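Local structure of GH86A beta-porphyranase (Bacteroides plebeius, 4AW7) at residues 139-144 against 172-177; 143-148 against 270-275; 213-218 against 224-229; 253-258 against 266-271. The protein hydrolyses the sulfated red-algal polysaccharide porphyran, cutting the (1->4) linkages between beta-D-galactose and alpha-L-galactose-6-sulfate. All coordinates share one frame; numbering follows the deposited sequence. Where two conformers were deposited one is given.

Contact 1 (139-144 against 172-177); sequences EFFEPL and ASIGKH
Ile174 is the helical residue through which 172-177 meets 139-144, and it divides its work between Phe141 and Pro143. Its methyl branch CG2 lies anti to the backbone N and comes to 3.7 Å from CE2 of Phe141, approaching the ring obliquely, with the isoleucine side chain athwart that of the phenylalanine. The longer arm, CG1 to CD1, is carried to the other side chain by chi1 of -71° and an extended second torsion. There Ile174 CD1 settles 3.7 Å from Pro143 CB and equally near Pro143 CG, arm and ring lying alongside and pointing opposite ways. One turn on, His177 holds the helix rather than the strand: ND1 reaches Ser173 O at 2.7 Å, with the oxygen in the imidazole plane. Ser173 O also accepts the His177 amide N from the other face of its carbonyl plane, and is thus gripped twice. Phe141 also meets Tyr131 edge-to-face, while its neighbour Glu142 pairs with Arg69. This apolar contact of strand 136-142 with helix 160-179 is the beta-alpha packing of a beta-alpha-beta crossover, which runs on to the parallel strand 189-195 in a TIM-type barrel.

Contact 2 (143-148 against 270-275); sequences PLNEPF and ISEFGG. With GLA (alpha-D-galactopyranose), chain B; GAL (beta-D-galactopyranose), chain D.
Asn145 and Glu272 approach each other through polar ends that do not bond directly, Asn145 OD1 standing 3.7 Å from Glu272 OE2. Arg69 serves both, hydrogen-bonding Asn145 OD1 through NH2 and forming a salt bridge to Glu272 OE2 through NH1. The second meeting is of two carboxylates, with Glu146 OE2 4.3 Å from Glu272 OE1. Each has a partner beyond the pair: His229 ND1 for Glu146 OE2, and the Tyr231 hydroxyl for Glu272 OE1.

Such a pair of glutamates, one following an asparagine after the fourth barrel strand and the other on the seventh, is the hallmark of the clan GH-A (beta/alpha)8 hydrolases. By inference Glu146 is the proton donor and Glu272 the nucleophile.

Hydrogen bonding to the sugar is carried by Asn145. With CG anti to the backbone N (chi1 -176°), the amide turns ND2 onto galactose O2, 2.8 Å away and nearly straight at 170°. Glu272 OE2 comes to the same hydroxyl, 2.6 Å from galactose O2, so both segments converge on one substituent. A leucine in place of Asn145 would take away the amide that O2 and Arg69 both use, and would probably leave the sugar less firmly oriented and the guanidinium without one of its acceptors.

The anomeric oxygen tells less. The site holds alpha and beta galactose on shared ring atoms, and Glu146 was modelled in two conformers, so the very short approaches of either carboxylate to O1 are doubtful as bonds.

Contact 3 (213-218 against 224-229); sequences KMFIDR and DGFSVH. With GLA (alpha-D-galactopyranose), chain B.
Phe226 and Phe215 are brought together by different first torsions: in Phe226, CG lies anti to the carbonyl carbon (chi1 -61°), whereas in Phe215 it lies anti to the backbone N (chi1 -176°). The strand ring is thereby sent out to the helix and the helical ring down beside it. They meet rim to rim, Phe215 CE2 3.8 Å from Phe226 CD1, each atom near the plane of the other ring, so neither face is used between them.

A face of Phe226 is taken instead by Ile216. Its CG1 sits 4.0 Å from the centroid of the Phe226 ring and only 20° off the normal, a CH-pi contact displaced toward CE1 and CZ. Edge and face of one ring are thus both engaged by consecutive helical residues. An alanine at Phe226 would remove the surface they share, and is likely to open a gap between helix and strand, leaving Ile216 CG1 without its ring face and the edge of Phe215 without its partner.

On the helix, Lys213 NZ forms a salt bridge with Asp217 OD2 one turn on, 2.8 Å, meeting the syn lone pair of that oxygen, while Asp217 OD1 turns to Lys261 and Tyr257.

Helix 212-219 packs on the outer side of barrel strand 225-233, between helix 160-179, which touches Phe215, and helix 245-262, whose Tyr257 and Ser258 meet Ile216 and Phe226.

Contact 4 (253-258 against 266-271); sequences MVEAYS and KPLAIS
Leu268 reaches out from its strand to Val254 and Glu255 of the helix, and the contact can be read along its side chain. CB points toward the helix but meets it only through what it carries: chi1 of -53° sets CG anti to the carbonyl carbon, which directs CG at the helix. From CG the methyls part. CD1 continues the extended line (chi2 171°) to end 3.6 Å from Glu255 OE2, a close approach of methyl to carboxylate in which the leucine lies crosswise to the glutamate chain. CD2 turns off toward Val254 and stops 3.8 Å from CG1 of that residue, an apolar contact of methyl with methyl.

Helix 245-262 is the crossover of a beta-alpha-beta unit, linking parallel strands 225-233 and 268-276 of the barrel, and Leu268 is a side chain by which the second strand receives it.

The polar end of Glu255 is satisfied beyond the pair: OE2 forms a salt bridge with Arg307, and OE1 bonds to the hydroxyl of Tyr477, on strand 469-484 of a separate sheet. The carboxylate thus lies against a leucine methyl while its oxygens link the barrel to strand 469-484.

Where the two backbones come nearest, Ser258 CB lies 4.0 Å from Lys266 N. Val254 O takes the Ser258 amide N and, in one of two modelled conformers, Ser258 OG as well, a bond not certain to be always made. The Lys266 ammonium leads elsewhere, to the carbonyl oxygens of Gly220 and Met223.

In the fold
Contacts 1, 3 and 4 share one architecture, a helix laid against a strand of the parallel barrel sheet, and their chemistry is mainly apolar. Contact 2 joins a loop following one of those strands to strand 268-276 and is wholly polar, as suits the sugar-binding site. Contacts 1 to 3 touch through buried residues alone; contact 4 adds the partly exposed Lys266. Contacts 1 and 2 share Pro143 and Leu144; contacts 2 and 4 share strand 268-276. Glu142, within 139-144, probably bonds to Ser227 of contact 3 and Ser271 of contacts 2 and 4. His229, at the end of 224-229, probably bonds to Glu146 and packs on Glu272, the inferred catalytic glutamates.

Contact 1 (139-144 against 172-177)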
# COMPACT_ATOMS: atom_id res chain seq x y z
N GLU A 139 3.29 16.97 -5.12
CA GLU A 139 4.43 16.10 -5.19
C GLU A 139 4.20 14.95 -6.16
O GLU A 139 5.17 14.44 -6.74
CB GLU A 139 4.81 15.57 -3.79
CG GLU A 139 6.06 14.72 -3.76
CD GLU A 139 6.51 14.31 -2.37
OE1 GLU A 139 5.82 14.63 -1.37
OE2 GLU A 139 7.56 13.65 -2.30
N PHE A 140 2.97 14.47 -6.24
CA PHE A 140 2.62 13.32 -7.09
C PHE A 140 1.49 13.69 -8.02
O PHE A 140 0.49 14.26 -7.62
CB PHE A 140 2.18 12.11 -6.25
CG PHE A 140 3.18 11.72 -5.20
CD1 PHE A 140 4.27 10.96 -5.55
CD2 PHE A 140 3.06 12.15 -3.89
CE1 PHE A 140 5.23 10.65 -4.64
CE2 PHE A 140 4.01 11.82 -2.96
CZ PHE A 140 5.11 11.10 -3.34
N PHE A 141 1.65 13.32 -9.29
CA PHE A 141 0.56 13.42 -10.27
C PHE A 141 0.28 12.01 -10.78
O PHE A 141 1.19 11.31 -11.22
CB PHE A 141 0.95 14.36 -11.41
CG PHE A 141 -0.15 14.59 -12.43
CD1 PHE A 141 -1.49 14.69 -12.06
CD2 PHE A 141 0.15 14.76 -13.77
CE1 PHE A 141 -2.47 14.91 -12.99
CE2 PHE A 141 -0.85 15.03 -14.69
CZ PHE A 141 -2.15 15.10 -14.31
N GLU A 142 -0.99 11.64 -10.72
CA GLU A 142 -1.50 10.30 -11.05
C GLU A 142 -2.60 10.54 -12.10
O GLU A 142 -3.77 10.69 -11.77
CB GLU A 142 -2.02 9.66 -9.78
CG GLU A 142 -2.43 8.21 -9.88
CD GLU A 142 -2.97 7.66 -8.55
OE1 GLU A 142 -3.69 8.39 -7.85
OE2 GLU A 142 -2.66 6.48 -8.27
N PRO A 143 -2.20 10.68 -13.39
CA PRO A 143 -3.07 11.28 -14.40
C PRO A 143 -4.54 10.88 -14.48
O PRO A 143 -5.37 11.72 -14.70
CB PRO A 143 -2.31 10.92 -15.68
CG PRO A 143 -0.88 11.11 -15.31
CD PRO A 143 -0.79 10.70 -13.86
N LEU A 144 -4.86 9.58 -14.41
CA LEU A 144 -6.24 9.12 -14.49
C LEU A 144 -6.54 8.08 -13.43
O LEU A 144 -5.86 7.06 -13.37
CB LEU A 144 -6.53 8.53 -15.87
CG LEU A 144 -6.34 9.40 -17.11
CD1 LEU A 144 -6.45 8.56 -18.37
CD2 LEU A 144 -7.43 10.53 -17.12
N ALA A 172 1.98 8.08 -20.56
CA ALA A 172 3.36 8.11 -21.03
C ALA A 172 3.75 9.50 -21.47
O ALA A 172 4.83 9.99 -21.12
CB ALA A 172 3.56 7.12 -22.19
N SER A 173 2.88 10.16 -22.22
CA SER A 173 3.16 11.48 -22.70
C SER A 173 3.34 12.47 -21.55
O SER A 173 4.20 13.35 -21.55
CB SER A 173 2.05 11.94 -23.65
OG SER A 173 2.33 13.26 -24.07
N ILE A 174 2.52 12.33 -20.53
CA ILE A 174 2.58 13.22 -19.37
C ILE A 174 3.92 13.03 -18.67
O ILE A 174 4.61 14.01 -18.36
CB ILE A 174 1.39 12.99 -18.42
CG1 ILE A 174 0.10 13.51 -19.08
CG2 ILE A 174 1.67 13.65 -17.05
CD1 ILE A 174 -1.17 13.03 -18.44
N GLY A 175 4.28 11.78 -18.39
CA GLY A 175 5.57 11.52 -17.74
C GLY A 175 6.73 12.07 -18.57
O GLY A 175 7.64 12.71 -18.04
N LYS A 176 6.70 11.84 -19.87
CA LYS A 176 7.78 12.30 -20.73
C LYS A 176 7.91 13.81 -20.68
O LYS A 176 9.04 14.36 -20.51
CB LYS A 176 7.54 11.85 -22.16
CG LYS A 176 8.71 12.20 -23.07
CD LYS A 176 8.42 11.75 -24.50
CE LYS A 176 7.34 12.63 -25.15
NZ LYS A 176 7.12 12.37 -26.62
N HIS A 177 6.80 14.50 -20.81
CA HIS A 177 6.85 15.96 -20.85
C HIS A 177 7.24 16.59 -19.51
O HIS A 177 8.03 17.53 -19.46
CB HIS A 177 5.53 16.54 -21.33
CG HIS A 177 5.31 16.39 -22.81
ND1 HIS A 177 4.78 15.26 -23.39
CD2 HIS A 177 5.49 17.27 -23.82
CE1 HIS A 177 4.66 15.44 -24.69
NE2 HIS A 177 5.08 16.66 -24.98

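Contact 2 (143-148 against 270-275)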
# COMPACT_ATOMS: atom_id res chain seq x y z
N PRO A 143 -2.20 10.68 -13.39
CA PRO A 143 -3.07 11.28 -14.40
C PRO A 143 -4.54 10.88 -14.48
O PRO A 143 -5.37 11.72 -14.70
CB PRO A 143 -2.31 10.92 -15.68
CG PRO A 143 -0.88 11.11 -15.31
CD PRO A 143 -0.79 10.70 -13.86
N LEU A 144 -4.86 9.58 -14.41
CA LEU A 144 -6.24 9.12 -14.49
C LEU A 144 -6.54 8.08 -13.43
O LEU A 144 -5.86 7.06 -13.37
CB LEU A 144 -6.53 8.53 -15.87
CG LEU A 144 -6.34 9.40 -17.11
CD1 LEU A 144 -6.45 8.56 -18.37
CD2 LEU A 144 -7.43 10.53 -17.12
N ASN A 145 -7.56 8.33 -12.64
CA ASN A 145 -7.97 7.39 -11.62
C ASN A 145 -8.73 6.22 -12.24
O ASN A 145 -9.62 6.43 -13.07
CB ASN A 145 -8.89 8.09 -10.65
CG ASN A 145 -9.30 7.19 -9.50
OD1 ASN A 145 -8.43 6.62 -8.82
ND2 ASN A 145 -10.61 7.06 -9.27
N GLU A 146 -8.42 5.00 -11.79
CA GLU A 146 -9.08 3.76 -12.23
C GLU A 146 -9.53 3.78 -13.70
O GLU A 146 -10.69 3.60 -14.04
CB GLU A 146 -10.20 3.41 -11.28
CG GLU A 146 -9.67 3.29 -9.86
CD GLU A 146 -10.66 2.73 -8.91
OE1 GLU A 146 -11.85 2.63 -9.25
OE2 GLU A 146 -10.24 2.40 -7.78
N PRO A 147 -8.54 3.95 -14.59
CA PRO A 147 -8.92 4.23 -15.97
C PRO A 147 -9.50 3.04 -16.71
O PRO A 147 -10.45 3.22 -17.47
CB PRO A 147 -7.60 4.67 -16.62
CG PRO A 147 -6.50 4.03 -15.77
CD PRO A 147 -7.08 4.07 -14.38
N PHE A 148 -8.88 1.87 -16.57
CA PHE A 148 -9.22 0.77 -17.45
C PHE A 148 -10.63 0.22 -17.19
O PHE A 148 -11.29 -0.25 -18.13
CB PHE A 148 -8.21 -0.37 -17.30
CG PHE A 148 -6.77 -0.04 -17.65
CD1 PHE A 148 -6.45 0.99 -18.52
CD2 PHE A 148 -5.74 -0.76 -17.11
CE1 PHE A 148 -5.17 1.24 -18.85
CE2 PHE A 148 -4.44 -0.51 -17.41
CZ PHE A 148 -4.13 0.50 -18.30
N ILE A 270 0.30 3.53 -2.97
CA ILE A 270 -1.00 2.94 -2.72
C ILE A 270 -1.96 4.09 -2.52
O ILE A 270 -2.13 4.62 -1.42
CB ILE A 270 -1.00 1.93 -1.54
CG1 ILE A 270 0.15 0.94 -1.67
CG2 ILE A 270 -2.36 1.27 -1.40
CD1 ILE A 270 0.16 0.15 -3.03
N SER A 271 -2.51 4.56 -3.63
CA SER A 271 -3.23 5.84 -3.60
C SER A 271 -4.61 5.78 -2.95
O SER A 271 -5.18 6.81 -2.65
CB SER A 271 -3.26 6.48 -5.00
OG SER A 271 -3.74 5.56 -5.95
N GLU A 272 -5.12 4.55 -2.72
CA GLU A 272 -6.27 4.29 -1.85
C GLU A 272 -6.10 2.91 -1.24
O GLU A 272 -5.77 1.97 -1.95
CB GLU A 272 -7.60 4.25 -2.61
CG GLU A 272 -7.94 5.49 -3.45
CD GLU A 272 -9.17 5.30 -4.29
OE1 GLU A 272 -9.99 4.40 -4.01
OE2 GLU A 272 -9.35 6.05 -5.27
N PHE A 273 -6.35 2.77 0.05
CA PHE A 273 -6.51 1.45 0.65
C PHE A 273 -7.60 1.47 1.72
O PHE A 273 -7.73 2.44 2.46
CB PHE A 273 -5.22 0.81 1.15
CG PHE A 273 -4.54 1.47 2.33
CD1 PHE A 273 -3.65 2.54 2.16
CD2 PHE A 273 -4.74 0.99 3.63
CE1 PHE A 273 -2.96 3.07 3.22
CE2 PHE A 273 -4.02 1.52 4.69
CZ PHE A 273 -3.15 2.55 4.50
N GLY A 274 -8.38 0.41 1.80
CA GLY A 274 -9.43 0.36 2.78
C GLY A 274 -10.35 -0.82 2.60
O GLY A 274 -9.95 -1.89 2.13
N GLY A 275 -11.63 -0.60 2.93
CA GLY A 275 -12.66 -1.61 2.84
C GLY A 275 -13.86 -1.06 2.12
O GLY A 275 -14.15 0.15 2.17
C1 GLA B . -12.06 3.41 -6.08
C2 GLA B . -12.45 4.86 -6.42
C3 GLA B . -13.05 5.56 -5.21
C4 GLA B . -14.07 4.71 -4.50
C5 GLA B . -13.44 3.35 -4.15
C6 GLA B . -14.37 2.57 -3.15
O1 GLA B . -10.89 3.23 -5.41
O2 GLA B . -11.29 5.57 -6.96
O3 GLA B . -13.75 6.72 -5.58
O4 GLA B . -15.23 4.54 -5.33
O5 GLA B . -13.13 2.71 -5.47
O6 GLA B . -13.95 2.92 -1.76
C1 GAL D . -12.06 3.41 -6.08
C2 GAL D . -12.45 4.86 -6.42
C3 GAL D . -13.05 5.56 -5.21
C4 GAL D . -14.07 4.71 -4.50
C5 GAL D . -13.44 3.35 -4.15
C6 GAL D . -14.37 2.57 -3.15
O1 GAL D . -11.55 2.78 -7.32
O2 GAL D . -11.29 5.57 -6.96
O3 GAL D . -13.75 6.72 -5.58
O4 GAL D . -15.23 4.54 -5.33
O5 GAL D . -13.13 2.71 -5.47
O6 GAL D . -13.95 2.92 -1.76

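Contact 3 (213-218 against 224-229)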
# COMPACT_ATOMS: atom_id res chain seq x y z
N LYS A 213 1.04 -5.26 -16.93
CA LYS A 213 2.26 -5.50 -17.74
C LYS A 213 2.32 -4.53 -18.90
O LYS A 213 3.38 -3.94 -19.17
CB LYS A 213 2.31 -6.92 -18.25
CG LYS A 213 3.64 -7.25 -18.87
CD LYS A 213 3.69 -8.66 -19.51
CE LYS A 213 4.95 -8.90 -20.30
NZ LYS A 213 4.89 -8.14 -21.56
N MET A 214 1.18 -4.36 -19.58
CA MET A 214 1.12 -3.45 -20.71
C MET A 214 1.45 -2.03 -20.28
O MET A 214 2.20 -1.33 -20.95
CB MET A 214 -0.25 -3.56 -21.37
CG MET A 214 -0.42 -2.69 -22.63
SD MET A 214 -0.96 -1.02 -22.32
CE MET A 214 -2.73 -1.32 -22.03
N PHE A 215 0.93 -1.60 -19.12
CA PHE A 215 1.26 -0.29 -18.59
C PHE A 215 2.74 -0.12 -18.34
O PHE A 215 3.36 0.88 -18.75
CB PHE A 215 0.46 -0.00 -17.31
CG PHE A 215 0.69 1.37 -16.78
CD1 PHE A 215 0.07 2.45 -17.37
CD2 PHE A 215 1.56 1.60 -15.71
CE1 PHE A 215 0.34 3.74 -16.94
CE2 PHE A 215 1.82 2.89 -15.29
CZ PHE A 215 1.21 3.96 -15.91
N ILE A 216 3.34 -1.09 -17.65
CA ILE A 216 4.75 -1.04 -17.38
C ILE A 216 5.56 -1.00 -18.67
O ILE A 216 6.52 -0.23 -18.80
CB ILE A 216 5.20 -2.18 -16.44
CG1 ILE A 216 4.54 -1.99 -15.05
CG2 ILE A 216 6.71 -2.23 -16.31
CD1 ILE A 216 4.71 -3.17 -14.10
N ASP A 217 5.18 -1.81 -19.66
CA ASP A 217 5.91 -1.85 -20.93
C ASP A 217 5.79 -0.56 -21.72
O ASP A 217 6.75 -0.09 -22.31
CB ASP A 217 5.39 -3.03 -21.77
CG ASP A 217 5.80 -4.37 -21.25
OD1 ASP A 217 6.81 -4.47 -20.49
OD2 ASP A 217 5.14 -5.37 -21.64
N ARG A 218 4.61 0.02 -21.77
CA ARG A 218 4.28 1.08 -22.71
C ARG A 218 4.42 2.48 -22.10
O ARG A 218 4.76 3.42 -22.79
CB ARG A 218 2.87 0.86 -23.26
CG ARG A 218 2.38 1.75 -24.36
CD ARG A 218 1.15 1.10 -25.01
NE ARG A 218 0.59 1.96 -26.04
CZ ARG A 218 0.07 1.52 -27.18
NH1 ARG A 218 0.01 0.22 -27.44
NH2 ARG A 218 -0.43 2.39 -28.04
N ASP A 224 7.68 7.57 -12.54
CA ASP A 224 8.52 7.45 -11.35
C ASP A 224 8.12 6.28 -10.46
O ASP A 224 8.95 5.72 -9.73
CB ASP A 224 8.48 8.75 -10.59
CG ASP A 224 9.04 9.89 -11.41
OD1 ASP A 224 10.26 9.82 -11.69
OD2 ASP A 224 8.30 10.79 -11.80
N GLY A 225 6.85 5.88 -10.50
CA GLY A 225 6.37 4.75 -9.70
C GLY A 225 5.03 4.25 -10.14
O GLY A 225 4.43 4.81 -11.04
N PHE A 226 4.64 3.16 -9.51
CA PHE A 226 3.43 2.43 -9.92
C PHE A 226 2.43 2.44 -8.79
O PHE A 226 2.78 2.20 -7.64
CB PHE A 226 3.79 1.00 -10.35
CG PHE A 226 4.74 1.00 -11.53
CD1 PHE A 226 4.32 1.51 -12.75
CD2 PHE A 226 6.02 0.53 -11.42
CE1 PHE A 226 5.19 1.57 -13.83
CE2 PHE A 226 6.90 0.59 -12.50
CZ PHE A 226 6.47 1.12 -13.70
N SER A 227 1.17 2.69 -9.14
CA SER A 227 0.12 2.87 -8.17
C SER A 227 -1.05 1.91 -8.37
O SER A 227 -1.47 1.64 -9.49
CB SER A 227 -0.36 4.31 -8.15
OG SER A 227 -1.00 4.71 -9.34
N VAL A 228 -1.56 1.44 -7.23
CA VAL A 228 -2.67 0.53 -7.15
C VAL A 228 -3.54 0.91 -5.96
O VAL A 228 -3.09 1.56 -5.02
CB VAL A 228 -2.24 -0.93 -7.07
CG1 VAL A 228 -1.27 -1.35 -8.21
CG2 VAL A 228 -1.72 -1.22 -5.78
N HIS A 229 -4.79 0.46 -6.00
CA HIS A 229 -5.74 0.57 -4.91
C HIS A 229 -5.94 -0.80 -4.29
O HIS A 229 -6.05 -1.80 -5.03
CB HIS A 229 -7.07 1.09 -5.44
CG HIS A 229 -6.97 2.47 -6.01
ND1 HIS A 229 -7.97 3.06 -6.76
CD2 HIS A 229 -5.95 3.36 -5.96
CE1 HIS A 229 -7.57 4.28 -7.09
NE2 HIS A 229 -6.35 4.48 -6.62
C1 GLA B . -12.06 3.41 -6.08
C2 GLA B . -12.45 4.86 -6.42
C3 GLA B . -13.05 5.56 -5.21
C4 GLA B . -14.07 4.71 -4.50
C5 GLA B . -13.44 3.35 -4.15
C6 GLA B . -14.37 2.57 -3.15
O1 GLA B . -10.89 3.23 -5.41
O2 GLA B . -11.29 5.57 -6.96
O3 GLA B . -13.75 6.72 -5.58
O4 GLA B . -15.23 4.54 -5.33
O5 GLA B . -13.13 2.71 -5.47
O6 GLA B . -13.95 2.92 -1.76

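Contact 4 (253-258 against 266-271)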
# COMPACT_ATOMS: atom_id res chain seq x y z
N MET A 253 4.32 -8.68 -7.51
CA MET A 253 4.41 -8.88 -8.96
C MET A 253 4.88 -7.64 -9.68
O MET A 253 5.64 -7.70 -10.64
CB MET A 253 3.11 -9.38 -9.54
CG MET A 253 3.28 -10.02 -10.91
SD MET A 253 1.79 -10.95 -11.39
CE MET A 253 2.43 -11.79 -12.86
N VAL A 254 4.35 -6.49 -9.23
CA VAL A 254 4.78 -5.19 -9.80
C VAL A 254 6.30 -5.02 -9.62
O VAL A 254 7.00 -4.66 -10.56
CB VAL A 254 3.97 -4.03 -9.23
CG1 VAL A 254 4.49 -2.69 -9.70
CG2 VAL A 254 2.50 -4.19 -9.55
N GLU A 255 6.78 -5.26 -8.41
CA GLU A 255 8.22 -5.13 -8.14
C GLU A 255 9.03 -6.11 -8.99
O GLU A 255 10.07 -5.75 -9.56
CB GLU A 255 8.50 -5.39 -6.65
CG GLU A 255 7.95 -4.35 -5.72
CD GLU A 255 8.22 -4.65 -4.23
OE1 GLU A 255 8.98 -5.59 -3.92
OE2 GLU A 255 7.74 -3.91 -3.31
N ALA A 256 8.59 -7.37 -9.03
CA ALA A 256 9.32 -8.41 -9.73
C ALA A 256 9.43 -8.10 -11.21
O ALA A 256 10.53 -8.27 -11.80
CB ALA A 256 8.63 -9.75 -9.49
N TYR A 257 8.36 -7.62 -11.84
CA TYR A 257 8.45 -7.28 -13.26
C TYR A 257 9.24 -6.01 -13.50
O TYR A 257 10.01 -5.93 -14.46
CB TYR A 257 7.08 -7.23 -13.90
CG TYR A 257 7.14 -7.11 -15.40
CD1 TYR A 257 7.74 -8.10 -16.15
CD2 TYR A 257 6.62 -6.00 -16.05
CE1 TYR A 257 7.85 -7.98 -17.53
CE2 TYR A 257 6.70 -5.86 -17.43
CZ TYR A 257 7.33 -6.84 -18.16
OH TYR A 257 7.42 -6.76 -19.56
N SER A 258 9.10 -5.03 -12.61
CA SER A 258 9.90 -3.83 -12.73
C SER A 258 11.39 -4.15 -12.68
O SER A 258 12.15 -3.60 -13.45
CB SER A 258 9.54 -2.82 -11.65
OG SER A 258 8.20 -2.41 -11.76
N LYS A 266 10.87 0.06 -9.15
CA LYS A 266 10.46 1.46 -8.97
C LYS A 266 9.50 1.53 -7.79
O LYS A 266 8.77 0.57 -7.50
CB LYS A 266 9.77 2.03 -10.21
CG LYS A 266 10.68 2.05 -11.43
CD LYS A 266 10.15 2.92 -12.57
CE LYS A 266 11.09 2.99 -13.77
NZ LYS A 266 10.76 4.07 -14.75
N PRO A 267 9.46 2.68 -7.13
CA PRO A 267 8.59 2.79 -5.96
C PRO A 267 7.11 2.59 -6.28
O PRO A 267 6.65 2.89 -7.37
CB PRO A 267 8.88 4.19 -5.43
CG PRO A 267 10.29 4.43 -5.84
CD PRO A 267 10.32 3.86 -7.23
N LEU A 268 6.40 2.12 -5.28
CA LEU A 268 4.97 1.97 -5.29
C LEU A 268 4.27 3.14 -4.65
O LEU A 268 4.81 3.82 -3.79
CB LEU A 268 4.60 0.70 -4.53
CG LEU A 268 5.30 -0.55 -4.97
CD1 LEU A 268 5.00 -1.69 -3.95
CD2 LEU A 268 5.01 -0.96 -6.40
N ALA A 269 3.02 3.36 -5.04
CA ALA A 269 2.15 4.31 -4.35
C ALA A 269 0.79 3.66 -4.20
O ALA A 269 0.21 3.20 -5.20
CB ALA A 269 2.06 5.62 -5.13
N ILE A 270 0.30 3.53 -2.97
CA ILE A 270 -1.00 2.94 -2.72
C ILE A 270 -1.96 4.09 -2.52
O ILE A 270 -2.13 4.62 -1.42
CB ILE A 270 -1.00 1.93 -1.54
CG1 ILE A 270 0.15 0.94 -1.67
CG2 ILE A 270 -2.36 1.27 -1.40
CD1 ILE A 270 0.16 0.15 -3.03
N SER A 271 -2.51 4.56 -3.63
CA SER A 271 -3.23 5.84 -3.60
C SER A 271 -4.61 5.78 -2.95
O SER A 271 -5.18 6.81 -2.65
CB SER A 271 -3.26 6.48 -5.00
OG SER A 271 -3.74 5.56 -5.95